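Side-chain contacts in endo-beta-mannanase (Opitutaceae bacterium TAV5, PDB 7BOB), which hydrolyses beta-1,4-mannosidic bonds as an exo-acting enzyme of glycoside hydrolase family 5, probably releasing mannose from the ends of its substrates: residues 16-21 and 359-364; 511-516 and 563-568; 50-55 and 353-358. All blocks are in the same frame, centred on the assembly; numbering follows the deposited sequence.

How the contacts relate
Contacts 1 and 3 are two storeys of one interface: both use helix 352-364, the segments of contact 3 fall between those of contact 1 along the chain, and Asn55 of 50-55 bonds to the backbone of Ile18 and Val20 between them. Their centres lie 9 Å apart, and both are buried and largely apolar, although a salt bridge within its helix segment flanks contact 1 whereas contact 3 relies on phenyl rings and aliphatic groups. Contact 2 belongs to the C-terminal part of the chain, its centre about 43 Å from that of contact 1. It is a surface contact, smaller and more polar, in which hydroxyl and thiol groups meet beside a helix.

Contact 1 (16-21 and 359-364); sequences RFIPVG and RAETQR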
# COMPACT_ATOMS: atom_id res chain seq x y z
N ARG A 16 -4.36 50.52 -0.32
CA ARG A 16 -4.59 49.11 -0.04
C ARG A 16 -5.90 48.67 -0.66
O ARG A 16 -6.87 49.44 -0.70
CB ARG A 16 -4.62 48.88 1.48
CG ARG A 16 -4.82 47.42 1.88
CD ARG A 16 -4.84 47.24 3.37
NE ARG A 16 -3.49 47.24 3.92
CZ ARG A 16 -3.22 47.16 5.21
NH1 ARG A 16 -4.21 47.07 6.09
NH2 ARG A 16 -1.95 47.16 5.62
N PHE A 17 -5.96 47.43 -1.15
CA PHE A 17 -7.28 46.88 -1.44
C PHE A 17 -7.36 45.40 -1.10
O PHE A 17 -6.36 44.68 -1.09
CB PHE A 17 -7.71 47.16 -2.89
CG PHE A 17 -7.15 46.24 -3.90
CD1 PHE A 17 -7.93 45.21 -4.41
CD2 PHE A 17 -5.85 46.40 -4.36
CE1 PHE A 17 -7.42 44.34 -5.36
CE2 PHE A 17 -5.31 45.53 -5.32
CZ PHE A 17 -6.10 44.50 -5.82
N ILE A 18 -8.57 44.98 -0.78
CA ILE A 18 -8.92 43.63 -0.37
C ILE A 18 -9.65 42.99 -1.54
O ILE A 18 -10.81 43.34 -1.81
CB ILE A 18 -9.78 43.62 0.90
CG1 ILE A 18 -9.18 44.50 2.01
CG2 ILE A 18 -9.98 42.20 1.37
CD1 ILE A 18 -7.83 44.04 2.53
N PRO A 19 -9.03 42.06 -2.26
CA PRO A 19 -9.76 41.35 -3.32
C PRO A 19 -10.97 40.65 -2.72
O PRO A 19 -10.87 39.96 -1.71
CB PRO A 19 -8.72 40.36 -3.86
CG PRO A 19 -7.40 41.01 -3.56
CD PRO A 19 -7.60 41.72 -2.24
N VAL A 20 -12.14 40.90 -3.30
CA VAL A 20 -13.35 40.16 -2.96
C VAL A 20 -14.10 39.89 -4.26
O VAL A 20 -14.13 40.74 -5.15
CB VAL A 20 -14.24 40.89 -1.92
CG1 VAL A 20 -13.50 41.10 -0.59
CG2 VAL A 20 -14.74 42.23 -2.44
N GLY A 21 -14.69 38.70 -4.36
CA GLY A 21 -15.34 38.31 -5.61
C GLY A 21 -15.47 36.80 -5.68
O GLY A 21 -15.53 36.12 -4.65
N ARG A 359 -18.43 43.68 1.51
CA ARG A 359 -18.62 45.12 1.59
C ARG A 359 -18.00 45.68 2.86
O ARG A 359 -17.30 46.69 2.82
CB ARG A 359 -20.11 45.46 1.48
CG ARG A 359 -20.70 45.05 0.09
CD ARG A 359 -21.54 46.18 -0.58
NE ARG A 359 -22.38 45.71 -1.69
CZ ARG A 359 -23.59 45.18 -1.53
NH1 ARG A 359 -24.09 45.04 -0.31
NH2 ARG A 359 -24.31 44.79 -2.59
N ALA A 360 -18.15 44.97 3.99
CA ALA A 360 -17.46 45.35 5.22
C ALA A 360 -15.95 45.41 5.01
O ALA A 360 -15.29 46.38 5.39
CB ALA A 360 -17.80 44.38 6.34
N GLU A 361 -15.39 44.38 4.37
CA GLU A 361 -13.94 44.28 4.22
C GLU A 361 -13.38 45.41 3.37
O GLU A 361 -12.29 45.92 3.65
CB GLU A 361 -13.56 42.93 3.61
CG GLU A 361 -13.35 41.85 4.66
CD GLU A 361 -12.40 42.29 5.76
OE1 GLU A 361 -11.16 42.20 5.56
OE2 GLU A 361 -12.89 42.72 6.83
N THR A 362 -14.08 45.81 2.33
CA THR A 362 -13.50 46.85 1.49
C THR A 362 -13.69 48.25 2.09
O THR A 362 -12.86 49.13 1.82
CB THR A 362 -14.06 46.71 0.07
OG1 THR A 362 -15.49 46.61 0.11
CG2 THR A 362 -13.48 45.43 -0.61
N GLN A 363 -14.70 48.45 2.94
CA GLN A 363 -14.75 49.68 3.72
C GLN A 363 -13.73 49.69 4.85
O GLN A 363 -13.25 50.75 5.24
CB GLN A 363 -16.16 49.91 4.27
CG GLN A 363 -17.24 49.55 3.26
CD GLN A 363 -18.34 50.59 3.10
OE1 GLN A 363 -18.11 51.80 3.26
NE2 GLN A 363 -19.56 50.13 2.78
N ARG A 364 -13.36 48.51 5.37
CA ARG A 364 -12.25 48.43 6.32
C ARG A 364 -10.96 48.95 5.70
O ARG A 364 -10.24 49.75 6.32
CB ARG A 364 -12.08 46.99 6.83
CG ARG A 364 -11.24 46.82 8.12
CD ARG A 364 -11.13 45.34 8.63
NE ARG A 364 -10.46 44.48 7.64
CZ ARG A 364 -9.34 43.79 7.85
NH1 ARG A 364 -8.74 43.83 9.04
NH2 ARG A 364 -8.82 43.05 6.86
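The methyl group of Thr362 fits against the chain between Ile18 and Val20: its CG2 lies 3.6 Å from Ile18 O and 3.9 Å from Val20 CG2, the side chains of Val20 and Thr362 crossing at a slant. One methyl thus meets both a carbonyl oxygen and another methyl. The division follows from the threonine torsion (chi1 49°), which sends OG1 back to Ala358 O within its own helix and leaves CG2 as the touching branch. Beside it Ile18 touches the Glu361 backbone, its CG1 3.8 Å from Glu361 O, and its CG2 is 4.3 Å from Glu361 CB. These residues join the two ends of the chain path round the (beta/alpha)8 barrel of family 5: strand 20-23 is the first of its eight parallel strands, and helix 352-364 comes after strand 311-316, the eighth. Ile18 and Glu361 both also touch Tyr314 of strand 311-316. Further out, each carboxylate oxygen of Glu361 has an arginine partner. Arg364 makes a salt bridge, its NH2 2.8 Å from Glu361 OE1, though the hydrogen bonds from NH2 and NE are weak, while Glu361 OE2 pairs with Arg307 of helix 292-309, an arrangement that would probably favour the charged carboxylate. Asn55 donates from ND2 to Ile18 O and accepts at OD1 from Val20 N, fixing the backbone against which the threonine methyl rests.

Contact 2 (511-516 and 563-568); sequences EFTCFL and LSQWPD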
# COMPACT_ATOMS: atom_id res chain seq x y z
N GLU A 511 -7.18 7.82 29.10
CA GLU A 511 -6.49 6.62 28.65
C GLU A 511 -5.83 6.91 27.31
O GLU A 511 -6.51 7.31 26.36
CB GLU A 511 -7.46 5.44 28.52
CG GLU A 511 -6.80 4.20 27.99
CD GLU A 511 -7.80 3.10 27.75
OE1 GLU A 511 -8.47 2.69 28.72
OE2 GLU A 511 -7.94 2.66 26.59
N PHE A 512 -4.52 6.71 27.25
CA PHE A 512 -3.73 6.90 26.04
C PHE A 512 -3.30 5.54 25.49
O PHE A 512 -2.53 4.83 26.14
CB PHE A 512 -2.50 7.76 26.33
CG PHE A 512 -2.84 9.11 26.87
CD1 PHE A 512 -3.34 10.09 26.05
CD2 PHE A 512 -2.69 9.38 28.22
CE1 PHE A 512 -3.67 11.34 26.55
CE2 PHE A 512 -3.03 10.64 28.73
CZ PHE A 512 -3.51 11.61 27.89
N THR A 513 -3.77 5.21 24.29
CA THR A 513 -3.42 3.96 23.62
C THR A 513 -2.31 4.11 22.60
O THR A 513 -1.80 3.09 22.14
CB THR A 513 -4.64 3.36 22.92
OG1 THR A 513 -5.03 4.24 21.85
CG2 THR A 513 -5.80 3.20 23.91
N CYS A 514 -1.91 5.32 22.22
CA CYS A 514 -0.89 5.52 21.20
C CYS A 514 0.36 6.15 21.79
O CYS A 514 0.27 6.99 22.70
CB CYS A 514 -1.38 6.40 20.05
SG CYS A 514 -2.88 5.82 19.27
N PHE A 515 1.50 5.78 21.25
CA PHE A 515 2.79 6.23 21.74
C PHE A 515 3.66 6.49 20.53
O PHE A 515 3.51 5.84 19.49
CB PHE A 515 3.40 5.19 22.70
CG PHE A 515 2.52 4.90 23.89
CD1 PHE A 515 1.58 3.89 23.84
CD2 PHE A 515 2.58 5.70 25.02
CE1 PHE A 515 0.72 3.66 24.91
CE2 PHE A 515 1.74 5.46 26.09
CZ PHE A 515 0.81 4.44 26.03
N LEU A 516 4.55 7.46 20.65
CA LEU A 516 5.23 7.96 19.47
C LEU A 516 6.12 6.87 18.88
O LEU A 516 6.89 6.22 19.61
CB LEU A 516 6.05 9.21 19.79
CG LEU A 516 6.35 10.12 18.58
CD1 LEU A 516 5.09 10.86 18.11
CD2 LEU A 516 7.46 11.12 18.92
N LEU A 563 -7.21 10.97 18.53
CA LEU A 563 -7.70 10.67 17.19
C LEU A 563 -8.11 9.21 17.04
O LEU A 563 -9.08 8.92 16.34
CB LEU A 563 -6.66 11.06 16.13
CG LEU A 563 -6.51 12.56 15.85
CD1 LEU A 563 -5.22 12.86 15.12
CD2 LEU A 563 -7.69 13.13 15.10
N SER A 564 -7.42 8.28 17.73
CA SER A 564 -7.83 6.87 17.67
C SER A 564 -9.18 6.62 18.31
O SER A 564 -9.80 5.58 18.04
CB SER A 564 -6.77 5.96 18.33
OG SER A 564 -6.76 6.11 19.75
N GLN A 565 -9.67 7.53 19.16
CA GLN A 565 -10.98 7.40 19.78
C GLN A 565 -12.02 8.32 19.15
O GLN A 565 -13.02 8.67 19.78
CB GLN A 565 -10.88 7.62 21.30
CG GLN A 565 -9.77 6.76 21.98
CD GLN A 565 -9.94 5.25 21.75
OE1 GLN A 565 -9.06 4.57 21.19
NE2 GLN A 565 -11.08 4.72 22.18
N TRP A 566 -11.81 8.64 17.87
CA TRP A 566 -12.72 9.49 17.13
C TRP A 566 -14.18 9.06 17.16
O TRP A 566 -15.05 9.95 17.25
CB TRP A 566 -12.25 9.61 15.67
CG TRP A 566 -12.70 10.90 15.05
CD1 TRP A 566 -13.58 11.05 14.01
CD2 TRP A 566 -12.32 12.22 15.45
NE1 TRP A 566 -13.75 12.38 13.73
CE2 TRP A 566 -12.99 13.12 14.60
CE3 TRP A 566 -11.46 12.72 16.43
CZ2 TRP A 566 -12.83 14.50 14.71
CZ3 TRP A 566 -11.31 14.08 16.54
CH2 TRP A 566 -11.99 14.96 15.68
N PRO A 567 -14.54 7.77 17.08
CA PRO A 567 -15.97 7.42 17.09
C PRO A 567 -16.69 7.81 18.37
O PRO A 567 -17.92 7.94 18.35
CB PRO A 567 -15.96 5.90 16.90
CG PRO A 567 -14.71 5.66 16.13
CD PRO A 567 -13.72 6.59 16.78
N ASP A 568 -15.98 8.00 19.49
CA ASP A 568 -16.58 8.48 20.73
C ASP A 568 -16.38 9.98 20.92
O ASP A 568 -16.45 10.49 22.05
CB ASP A 568 -16.02 7.69 21.92
CG ASP A 568 -16.47 6.22 21.91
OD1 ASP A 568 -17.70 5.98 21.92
OD2 ASP A 568 -15.61 5.31 21.87
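A beta hairpin in the C-terminal part of the chain, strands 501-505 and 508-512, is followed by a loop whose residues Thr513 and Cys514 meet Ser564 and Gln565 near the end of helix 558-564. Ser564 is the shared partner. Its OG lies 3.3 Å from Thr513 OG1 and 3.9 Å from Cys514 SG, so two polar groups of the loop converge on one serine. The sulfur also rests 4.0 Å from Ser564 CB, so it touches both CB and OG of the serine. The cysteine torsion (chi1 -55°) sets SG opposite its carbonyl carbon and beside its own backbone N, on the flank facing the helix. The serine hydroxyl is anchored separately: with chi1 at 72° it reaches back to Ser561 O, one turn earlier, which fixes the rotation of the group offered to the loop. Ser561 serves both partners, since its own hydroxyl accepts the backbone N-H of Cys514. Gln565 and Thr513 come from opposite directions and add a looser contact at the margin. A short 3-10 turn at Trp566 and Pro567 follows, closed by the bond from Asp568 N to Gln565 O at 3.0 Å. Neighbouring elements tie this surface contact into the fold. Phe512, on the hairpin strand, meets Trp579 of helix 569-583 edge-to-face, Leu563 packs on Arg411 and Leu415 of helix 406-422, and Trp566 also touches Leu415 while its indole N-H bonds to Gln251 O in a loop that precedes helix 258-272.

Contact 3 (50-55 and 353-358); sequences ASLGFN and YFVEFA
Phe54 and Phe354 supply the aromatic part of the contact, Phe54 CZ coming within 3.7 Å of Phe354 CE2. The rings meet obliquely, centroids 5.5 Å apart and planes at 39°. Aliphatic groups also lie against Phe54: Ala358 CB sits at its edge, 4.3 Å from CE1, and Leu52 CB of the same segment stands over the centre of one face. A second apolar pair joins Leu52 CD2 to Val355 CG2 at 4.2 Å. The other valine methyl, CG1, set anti to the backbone N (chi1 176°), comes within 3.7 Å of Leu52 O. Backbone bonding shapes one partner: helix 39-51 ends in a Schellman motif, with Gly53 at positive phi (93°), and the turn carries Leu52 and Phe54 to the flank of helix 352-364. In barrel terms, the link from helix 39-51 to strand 56-62 packs on helix 352-364, whose Phe354 meets Phe282 edge-to-face on its inward side. No hydrogen bond or salt bridge spans the two segments, so their cohesion rests on shape and on the burial of apolar surface.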
# COMPACT_ATOMS: atom_id res chain seq x y z
N ALA A 50 -20.12 43.24 -10.26
CA ALA A 50 -19.87 44.63 -9.89
C ALA A 50 -20.97 45.16 -8.99
O ALA A 50 -20.69 45.81 -7.98
CB ALA A 50 -19.73 45.50 -11.15
N SER A 51 -22.23 44.83 -9.29
CA SER A 51 -23.35 45.31 -8.48
C SER A 51 -23.35 44.75 -7.06
O SER A 51 -23.96 45.35 -6.18
CB SER A 51 -24.67 44.99 -9.17
OG SER A 51 -25.09 43.66 -8.89
N LEU A 52 -22.71 43.60 -6.82
CA LEU A 52 -22.62 43.08 -5.46
C LEU A 52 -21.43 43.65 -4.69
O LEU A 52 -21.23 43.25 -3.54
CB LEU A 52 -22.52 41.55 -5.47
CG LEU A 52 -23.76 40.84 -6.02
CD1 LEU A 52 -23.43 39.39 -6.30
CD2 LEU A 52 -24.93 40.98 -5.05
N GLY A 53 -20.66 44.56 -5.27
CA GLY A 53 -19.53 45.13 -4.56
C GLY A 53 -18.22 44.43 -4.79
O GLY A 53 -17.22 44.82 -4.17
N PHE A 54 -18.17 43.45 -5.69
CA PHE A 54 -16.94 42.70 -5.92
C PHE A 54 -15.96 43.55 -6.71
O PHE A 54 -16.34 44.35 -7.56
CB PHE A 54 -17.23 41.40 -6.67
CG PHE A 54 -18.05 40.41 -5.87
CD1 PHE A 54 -18.15 40.52 -4.50
CD2 PHE A 54 -18.73 39.37 -6.51
CE1 PHE A 54 -18.90 39.59 -3.75
CE2 PHE A 54 -19.49 38.45 -5.79
CZ PHE A 54 -19.58 38.57 -4.40
N ASN A 55 -14.67 43.37 -6.43
CA ASN A 55 -13.64 44.12 -7.13
C ASN A 55 -12.64 43.22 -7.84
O ASN A 55 -11.67 43.74 -8.41
CB ASN A 55 -12.91 45.05 -6.14
CG ASN A 55 -12.20 44.28 -5.03
OD1 ASN A 55 -11.87 43.09 -5.19
ND2 ASN A 55 -11.95 44.95 -3.90
N TYR A 353 -24.37 36.51 3.45
CA TYR A 353 -23.37 37.07 4.35
C TYR A 353 -22.05 37.34 3.65
O TYR A 353 -21.35 38.29 4.01
CB TYR A 353 -23.12 36.16 5.54
CG TYR A 353 -22.05 36.74 6.42
CD1 TYR A 353 -22.29 37.93 7.14
CD2 TYR A 353 -20.80 36.15 6.52
CE1 TYR A 353 -21.33 38.49 7.94
CE2 TYR A 353 -19.81 36.71 7.33
CZ TYR A 353 -20.09 37.89 8.04
OH TYR A 353 -19.12 38.46 8.85
N PHE A 354 -21.66 36.50 2.68
CA PHE A 354 -20.44 36.82 1.94
C PHE A 354 -20.52 38.21 1.32
O PHE A 354 -19.54 38.96 1.32
CB PHE A 354 -20.16 35.79 0.84
CG PHE A 354 -18.92 36.09 0.04
CD1 PHE A 354 -17.74 36.45 0.69
CD2 PHE A 354 -18.94 36.06 -1.35
CE1 PHE A 354 -16.60 36.74 -0.02
CE2 PHE A 354 -17.79 36.36 -2.08
CZ PHE A 354 -16.62 36.70 -1.42
N VAL A 355 -21.69 38.59 0.79
CA VAL A 355 -21.84 39.92 0.21
C VAL A 355 -21.64 40.98 1.28
O VAL A 355 -20.91 41.96 1.08
CB VAL A 355 -23.20 40.06 -0.49
CG1 VAL A 355 -23.38 41.50 -1.02
CG2 VAL A 355 -23.33 39.06 -1.62
N GLU A 356 -22.25 40.77 2.45
CA GLU A 356 -22.14 41.75 3.53
C GLU A 356 -20.70 41.81 4.03
O GLU A 356 -20.15 42.90 4.25
CB GLU A 356 -23.12 41.39 4.66
CG GLU A 356 -23.03 42.26 5.93
CD GLU A 356 -23.63 41.59 7.17
OE1 GLU A 356 -24.55 40.75 7.01
OE2 GLU A 356 -23.17 41.89 8.31
N PHE A 357 -20.06 40.64 4.16
CA PHE A 357 -18.68 40.60 4.63
C PHE A 357 -17.73 41.26 3.63
O PHE A 357 -16.78 41.95 4.03
CB PHE A 357 -18.26 39.15 4.91
CG PHE A 357 -16.80 38.97 5.24
CD1 PHE A 357 -16.37 39.00 6.56
CD2 PHE A 357 -15.86 38.77 4.23
CE1 PHE A 357 -15.02 38.82 6.88
CE2 PHE A 357 -14.50 38.60 4.53
CZ PHE A 357 -14.08 38.63 5.86
N ALA A 358 -17.95 41.04 2.33
CA ALA A 358 -17.07 41.66 1.35
C ALA A 358 -17.20 43.18 1.39
O ALA A 358 -16.20 43.90 1.28
CB ALA A 358 -17.37 41.15 -0.05